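PDB 4WOD: taurocyamine kinase from Schistosoma mansoni, which catalyses the reversible transfer of phosphate between ATP and taurocyamine, giving N-phosphotaurocyamine and ADP, with magnesium as cofactor. Local coordinates for residues 427-432 against 493-498; 489-494 against 506-511. The protein carries 4 engineered substitutions. One frame throughout, in Å; residues are numbered along the deposited sequence.

Both contacts lie in the second of the two phosphagen kinase repeats. Going from the N terminus, the chain leaves helix 409-418 and reaches 427-432, the loop ahead of helix 432-435, still in the N-terminal domain of that repeat. It then runs on through helices 432-435 and 437-448 and crosses to strand 480-489 of the antiparallel sheet and into the loop 489-498, and residues 493-498 come back onto 427-432, so contact 1 closes a long loop and ties the two domains together. Contact 2 closes a much shorter one, folding 489-494 onto helix 502-517. The two closures overlap instead of nesting: they share Gly493 and Phe494, and Phe496 CE1 packs 3.6 Å from Ser490 OG.

Contact 1 of 2, residues 427-432 against 493-498; sequences TGEAEC and GFLFPT. Engineered in segment 493-498: Gly493 (natural residue Asp).
The ring of Phe496 packs against the backbone of Glu429, where the type I beta turn Glu429 to Cys432 in the N-terminal domain of this phosphagen kinase repeat meets the loop leading to helix 502-517 of its catalytic domain. Glu429 CA sits over the middle of one ring face in a CH-pi contact, 3.6 Å from the centroid and 7° off the normal. Thr427 OG1 comes in at the ring edge, in its plane, while its hydrogen bond goes to Cys630 O, next to the predicted active-site Cys631. His587 meets the same phenylalanine edge-to-face.

Two direct hydrogen bonds join the loops beside this ring, one between backbones and one from a side-chain hydroxyl. Phe496 N points at Gly428 O over 2.8 Å, nearly straight at the hydrogen (169°) but approaching from above the carbonyl plane. Thr498 OG1 donates to Thr427 O at 2.9 Å; with chi1 at 45°, the hydroxyl lies between its own N and carbonyl carbon.

Glu429 and Leu495 pass at a slant: Leu495 CD2 lies 3.6 Å from Glu429 CB, and the rest of the glutamate chain passes that methyl as far as the carboxylate. Its OE2 is hydrogen-bonded to Thr403 OG1 and its OE1 to His405 ND1, so the charged end is taken up within the N-terminal domain.

The backbone N of Ala430 still comes to 3.3 Å from Phe496 CZ, but the fit slackens at its partly exposed methyl, CB 4.2 Å from CZ. Here a water replaces a direct backbone bond, accepting from Ala430 N at 2.9 Å and donating to Phe494 O at 2.8 Å.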
loop_
_atom_site.group_PDB
_atom_site.type_symbol
_atom_site.label_atom_id
_atom_site.label_comp_id
_atom_site.label_asym_id
_atom_site.label_seq_id
_atom_site.Cartn_x
_atom_site.Cartn_y
_atom_site.Cartn_z
ATOM N N THR A 427 0.827 -2.592 -21.095
ATOM C CA THR A 427 -0.176 -3.348 -21.842
ATOM C C THR A 427 -0.560 -4.678 -21.147
ATOM O O THR A 427 0.130 -5.125 -20.222
ATOM C CB THR A 427 0.327 -3.622 -23.264
ATOM O OG1 THR A 427 1.526 -4.408 -23.197
ATOM C CG2 THR A 427 0.641 -2.289 -23.981
ATOM N N GLY A 428 -1.667 -5.289 -21.581
ATOM C CA GLY A 428 -2.189 -6.490 -20.936
ATOM C C GLY A 428 -1.844 -7.798 -21.646
ATOM O O GLY A 428 -1.874 -8.862 -21.042
ATOM N N GLU A 429 -1.530 -7.709 -22.927
ATOM C CA GLU A 429 -1.116 -8.871 -23.731
ATOM C C GLU A 429 -0.657 -8.372 -25.099
ATOM O O GLU A 429 -0.930 -7.231 -25.463
ATOM C CB GLU A 429 -2.258 -9.884 -23.882
ATOM C CG GLU A 429 -3.426 -9.402 -24.729
ATOM C CD GLU A 429 -4.365 -10.544 -25.072
ATOM O OE1 GLU A 429 -3.857 -11.625 -25.442
ATOM O OE2 GLU A 429 -5.600 -10.384 -24.940
ATOM N N ALA A 430 0.005 -9.232 -25.865
ATOM C CA ALA A 430 0.560 -8.855 -27.147
ATOM C C ALA A 430 -0.490 -8.273 -28.072
ATOM O O ALA A 430 -0.189 -7.367 -28.850
ATOM C CB ALA A 430 1.233 -10.061 -27.820
ATOM N N GLU A 431 -1.711 -8.800 -27.989
ATOM C CA GLU A 431 -2.783 -8.399 -28.902
ATOM C C GLU A 431 -3.149 -6.918 -28.726
ATOM O O GLU A 431 -3.736 -6.288 -29.611
ATOM C CB GLU A 431 -4.017 -9.282 -28.698
ATOM C CG GLU A 431 -5.105 -9.067 -29.751
ATOM C CD GLU A 431 -6.356 -9.874 -29.467
ATOM O OE1 GLU A 431 -6.229 -11.094 -29.240
ATOM O OE2 GLU A 431 -7.465 -9.291 -29.460
ATOM N N CYS A 432 -2.794 -6.369 -27.575
ATOM C CA CYS A 432 -3.019 -4.955 -27.310
ATOM C C CYS A 432 -2.431 -4.077 -28.418
ATOM O O CYS A 432 -3.014 -3.040 -28.774
ATOM C CB CYS A 432 -2.428 -4.580 -25.942
ATOM S SG CYS A 432 -3.435 -5.126 -24.545
ATOM N N GLY A 493 1.032 -16.647 -26.199
ATOM C CA GLY A 493 -0.081 -17.351 -25.595
ATOM C C GLY A 493 -0.478 -16.928 -24.197
ATOM O O GLY A 493 -1.530 -17.340 -23.714
ATOM N N PHE A 494 0.352 -16.119 -23.536
ATOM C CA PHE A 494 0.060 -15.673 -22.173
ATOM C C PHE A 494 -0.271 -14.193 -22.053
ATOM O O PHE A 494 0.398 -13.332 -22.642
ATOM C CB PHE A 494 1.252 -15.981 -21.253
ATOM C CG PHE A 494 1.460 -17.450 -21.021
ATOM C CD1 PHE A 494 0.813 -18.102 -19.971
ATOM C CD2 PHE A 494 2.242 -18.195 -21.885
ATOM C CE1 PHE A 494 0.985 -19.463 -19.775
ATOM C CE2 PHE A 494 2.416 -19.544 -21.691
ATOM C CZ PHE A 494 1.786 -20.180 -20.639
ATOM N N LEU A 495 -1.280 -13.900 -21.241
ATOM C CA LEU A 495 -1.503 -12.554 -20.768
ATOM C C LEU A 495 -0.237 -12.074 -20.046
ATOM O O LEU A 495 0.515 -12.882 -19.500
ATOM C CB LEU A 495 -2.698 -12.498 -19.820
ATOM C CG LEU A 495 -4.040 -12.814 -20.464
ATOM C CD1 LEU A 495 -5.159 -12.677 -19.420
ATOM C CD2 LEU A 495 -4.252 -11.873 -21.640
ATOM N N PHE A 496 -0.002 -10.774 -20.063
ATOM C CA PHE A 496 1.201 -10.196 -19.422
ATOM C C PHE A 496 1.085 -10.143 -17.892
ATOM O O PHE A 496 -0.013 -10.313 -17.358
ATOM C CB PHE A 496 1.464 -8.804 -20.005
ATOM C CG PHE A 496 1.907 -8.829 -21.429
ATOM C CD1 PHE A 496 2.253 -10.033 -22.049
ATOM C CD2 PHE A 496 1.980 -7.649 -22.164
ATOM C CE1 PHE A 496 2.683 -10.047 -23.376
ATOM C CE2 PHE A 496 2.393 -7.660 -23.472
ATOM C CZ PHE A 496 2.745 -8.865 -24.083
ATOM N N PRO A 497 2.221 -9.919 -17.165
ATOM C CA PRO A 497 2.151 -10.009 -15.699
ATOM C C PRO A 497 1.257 -8.951 -15.065
ATOM O O PRO A 497 1.046 -8.997 -13.874
ATOM C CB PRO A 497 3.613 -9.820 -15.244
ATOM C CG PRO A 497 4.443 -10.261 -16.445
ATOM C CD PRO A 497 3.614 -9.817 -17.656
ATOM N N THR A 498 0.758 -8.013 -15.860
ATOM C CA THR A 498 -0.127 -6.972 -15.356
ATOM C C THR A 498 -1.489 -7.558 -14.963
ATOM O O THR A 498 -1.938 -7.387 -13.832
ATOM C CB THR A 498 -0.323 -5.853 -16.406
ATOM O OG1 THR A 498 -0.561 -6.447 -17.684
ATOM C CG2 THR A 498 0.911 -4.925 -16.490
HETATM O O HOH W 1 0.339 -11.990 -25.116
#

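Contact 2 of 2, residues 489-494 against 506-511; sequences RSVEGF and IKLEQV. Engineered in segment 489-494: Gly493 (natural residue Asp).
The Phe494 ring has Leu508 CD1 over one face, offset toward the rim, with Lys507 CG at its edge and in its plane. The carbonyl oxygen of Val491, at the start of the same turn, also lies at the edge, in plane. This is a strand-loop-helix junction in the catalytic domain of a phosphagen kinase: the chain leaving strand 480-489 makes a type II beta turn, Val491 to Phe494, and the phenylalanine at its end drops onto helix 502-517.

The CH-pi contact puts Leu508 CD1 4.0 Å from the ring centroid, 13° off the normal. Leu508 CG stands anti to the backbone N (chi1 179°), and chi2 near 67° then turns CD1 back over the ring. The helix backbone comes close as well, with Leu508 N 3.7 Å from Phe494 CE1.

The Lys507 side chain crosses that of Phe494 at about a right angle, touching with CB and CG; CG lies 3.9 Å from both CZ and CE1, while the ammonium end leads away from the loop. One turn further along the helix, Val511 CG2 approaches Phe494 CZ obliquely at 4.3 Å, a marginal contact.

No hydrogen bond joins loop and helix, so apolar packing does the work. Within the turn, Phe494 N reaches Val491 O in only a weak bond, and position 493 is an engineered glycine where the natural residue is aspartate. His587 lies against both Phe494 and Leu508, and its ND1 accepts a hydrogen bond from Val491 N. The ring-covering methyl, Leu508 CD1, also meets Val491, 4.0 Å from CG2.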
loop_
_atom_site.group_PDB
_atom_site.type_symbol
_atom_site.label_atom_id
_atom_site.label_comp_id
_atom_site.label_asym_id
_atom_site.label_seq_id
_atom_site.Cartn_x
_atom_site.Cartn_y
_atom_site.Cartn_z
ATOM N N ARG A 489 11.559 -10.391 -22.659
ATOM C CA ARG A 489 10.835 -11.306 -23.561
ATOM C C ARG A 489 9.452 -11.634 -23.007
ATOM O O ARG A 489 9.250 -11.722 -21.793
ATOM C CB ARG A 489 11.607 -12.623 -23.802
ATOM C CG ARG A 489 12.900 -12.509 -24.630
ATOM C CD ARG A 489 12.623 -12.220 -26.142
ATOM N NE ARG A 489 13.839 -12.162 -26.968
ATOM C CZ ARG A 489 14.589 -11.081 -27.174
ATOM N NH1 ARG A 489 14.281 -9.923 -26.609
ATOM N NH2 ARG A 489 15.671 -11.159 -27.944
ATOM N N SER A 490 8.497 -11.765 -23.927
ATOM C CA SER A 490 7.166 -12.235 -23.642
ATOM C C SER A 490 7.012 -13.592 -24.293
ATOM O O SER A 490 7.593 -13.849 -25.347
ATOM C CB SER A 490 6.102 -11.266 -24.192
ATOM O OG SER A 490 6.246 -9.965 -23.653
ATOM N N VAL A 491 6.211 -14.447 -23.662
ATOM C CA VAL A 491 5.964 -15.779 -24.162
ATOM C C VAL A 491 4.611 -15.784 -24.866
ATOM O O VAL A 491 3.591 -15.361 -24.286
ATOM C CB VAL A 491 5.978 -16.826 -23.026
ATOM C CG1 VAL A 491 5.595 -18.231 -23.557
ATOM C CG2 VAL A 491 7.349 -16.840 -22.309
ATOM N N GLU A 492 4.598 -16.254 -26.104
ATOM C CA GLU A 492 3.344 -16.357 -26.863
ATOM C C GLU A 492 2.263 -17.139 -26.131
ATOM O O GLU A 492 2.537 -18.164 -25.510
ATOM C CB GLU A 492 3.574 -17.023 -28.216
ATOM C CG GLU A 492 4.004 -16.071 -29.320
ATOM C CD GLU A 492 4.029 -16.753 -30.679
ATOM O OE1 GLU A 492 3.441 -17.852 -30.800
ATOM O OE2 GLU A 492 4.638 -16.198 -31.616
ATOM N N GLY A 493 1.032 -16.647 -26.199
ATOM C CA GLY A 493 -0.081 -17.351 -25.595
ATOM C C GLY A 493 -0.478 -16.928 -24.197
ATOM O O GLY A 493 -1.530 -17.340 -23.714
ATOM N N PHE A 494 0.352 -16.119 -23.536
ATOM C CA PHE A 494 0.060 -15.673 -22.173
ATOM C C PHE A 494 -0.271 -14.193 -22.053
ATOM O O PHE A 494 0.398 -13.332 -22.642
ATOM C CB PHE A 494 1.252 -15.981 -21.253
ATOM C CG PHE A 494 1.460 -17.450 -21.021
ATOM C CD1 PHE A 494 0.813 -18.102 -19.971
ATOM C CD2 PHE A 494 2.242 -18.195 -21.885
ATOM C CE1 PHE A 494 0.985 -19.463 -19.775
ATOM C CE2 PHE A 494 2.416 -19.544 -21.691
ATOM C CZ PHE A 494 1.786 -20.180 -20.639
ATOM N N ILE A 506 1.076 -19.609 -12.786
ATOM C CA ILE A 506 1.541 -20.943 -12.430
ATOM C C ILE A 506 1.947 -21.713 -13.676
ATOM O O ILE A 506 2.987 -22.389 -13.700
ATOM C CB ILE A 506 0.455 -21.743 -11.657
ATOM C CG1 ILE A 506 0.150 -21.071 -10.320
ATOM C CG2 ILE A 506 0.885 -23.177 -11.447
ATOM C CD1 ILE A 506 -1.064 -21.660 -9.604
ATOM N N LYS A 507 1.130 -21.620 -14.721
ATOM C CA LYS A 507 1.470 -22.318 -15.950
ATOM C C LYS A 507 2.694 -21.672 -16.611
ATOM O O LYS A 507 3.583 -22.384 -17.082
ATOM C CB LYS A 507 0.282 -22.353 -16.919
ATOM C CG LYS A 507 0.659 -23.032 -18.250
ATOM C CD LYS A 507 -0.509 -23.764 -18.907
ATOM C CE LYS A 507 -0.019 -24.660 -20.041
ATOM N NZ LYS A 507 -1.133 -25.422 -20.678
ATOM N N LEU A 508 2.754 -20.336 -16.608
ATOM C CA LEU A 508 3.890 -19.608 -17.185
ATOM C C LEU A 508 5.184 -20.054 -16.520
ATOM O O LEU A 508 6.208 -20.269 -17.183
ATOM C CB LEU A 508 3.735 -18.094 -17.014
ATOM C CG LEU A 508 4.922 -17.309 -17.595
ATOM C CD1 LEU A 508 4.968 -17.448 -19.113
ATOM C CD2 LEU A 508 4.894 -15.849 -17.193
ATOM N N GLU A 509 5.118 -20.206 -15.203
ATOM C CA GLU A 509 6.310 -20.513 -14.421
ATOM C C GLU A 509 6.773 -21.940 -14.728
ATOM O O GLU A 509 7.976 -22.211 -14.786
ATOM C CB GLU A 509 6.032 -20.326 -12.932
ATOM C CG GLU A 509 7.215 -20.674 -12.027
ATOM C CD GLU A 509 6.836 -20.652 -10.560
ATOM O OE1 GLU A 509 5.756 -21.189 -10.207
ATOM O OE2 GLU A 509 7.609 -20.088 -9.749
ATOM N N GLN A 510 5.821 -22.838 -14.951
ATOM C CA GLN A 510 6.154 -24.216 -15.331
ATOM C C GLN A 510 6.864 -24.281 -16.683
ATOM O O GLN A 510 7.854 -25.020 -16.842
ATOM C CB GLN A 510 4.890 -25.094 -15.357
ATOM C CG GLN A 510 4.285 -25.319 -13.979
ATOM C CD GLN A 510 2.890 -25.935 -14.026
ATOM O OE1 GLN A 510 2.301 -26.096 -15.097
ATOM N NE2 GLN A 510 2.355 -26.276 -12.856
ATOM N N VAL A 511 6.360 -23.515 -17.656
ATOM C CA VAL A 511 7.003 -23.410 -18.973
ATOM C C VAL A 511 8.430 -22.890 -18.844
ATOM O O VAL A 511 9.380 -23.525 -19.319
ATOM C CB VAL A 511 6.209 -22.468 -19.940
ATOM C CG1 VAL A 511 7.056 -22.059 -21.169
ATOM C CG2 VAL A 511 4.889 -23.100 -20.371
#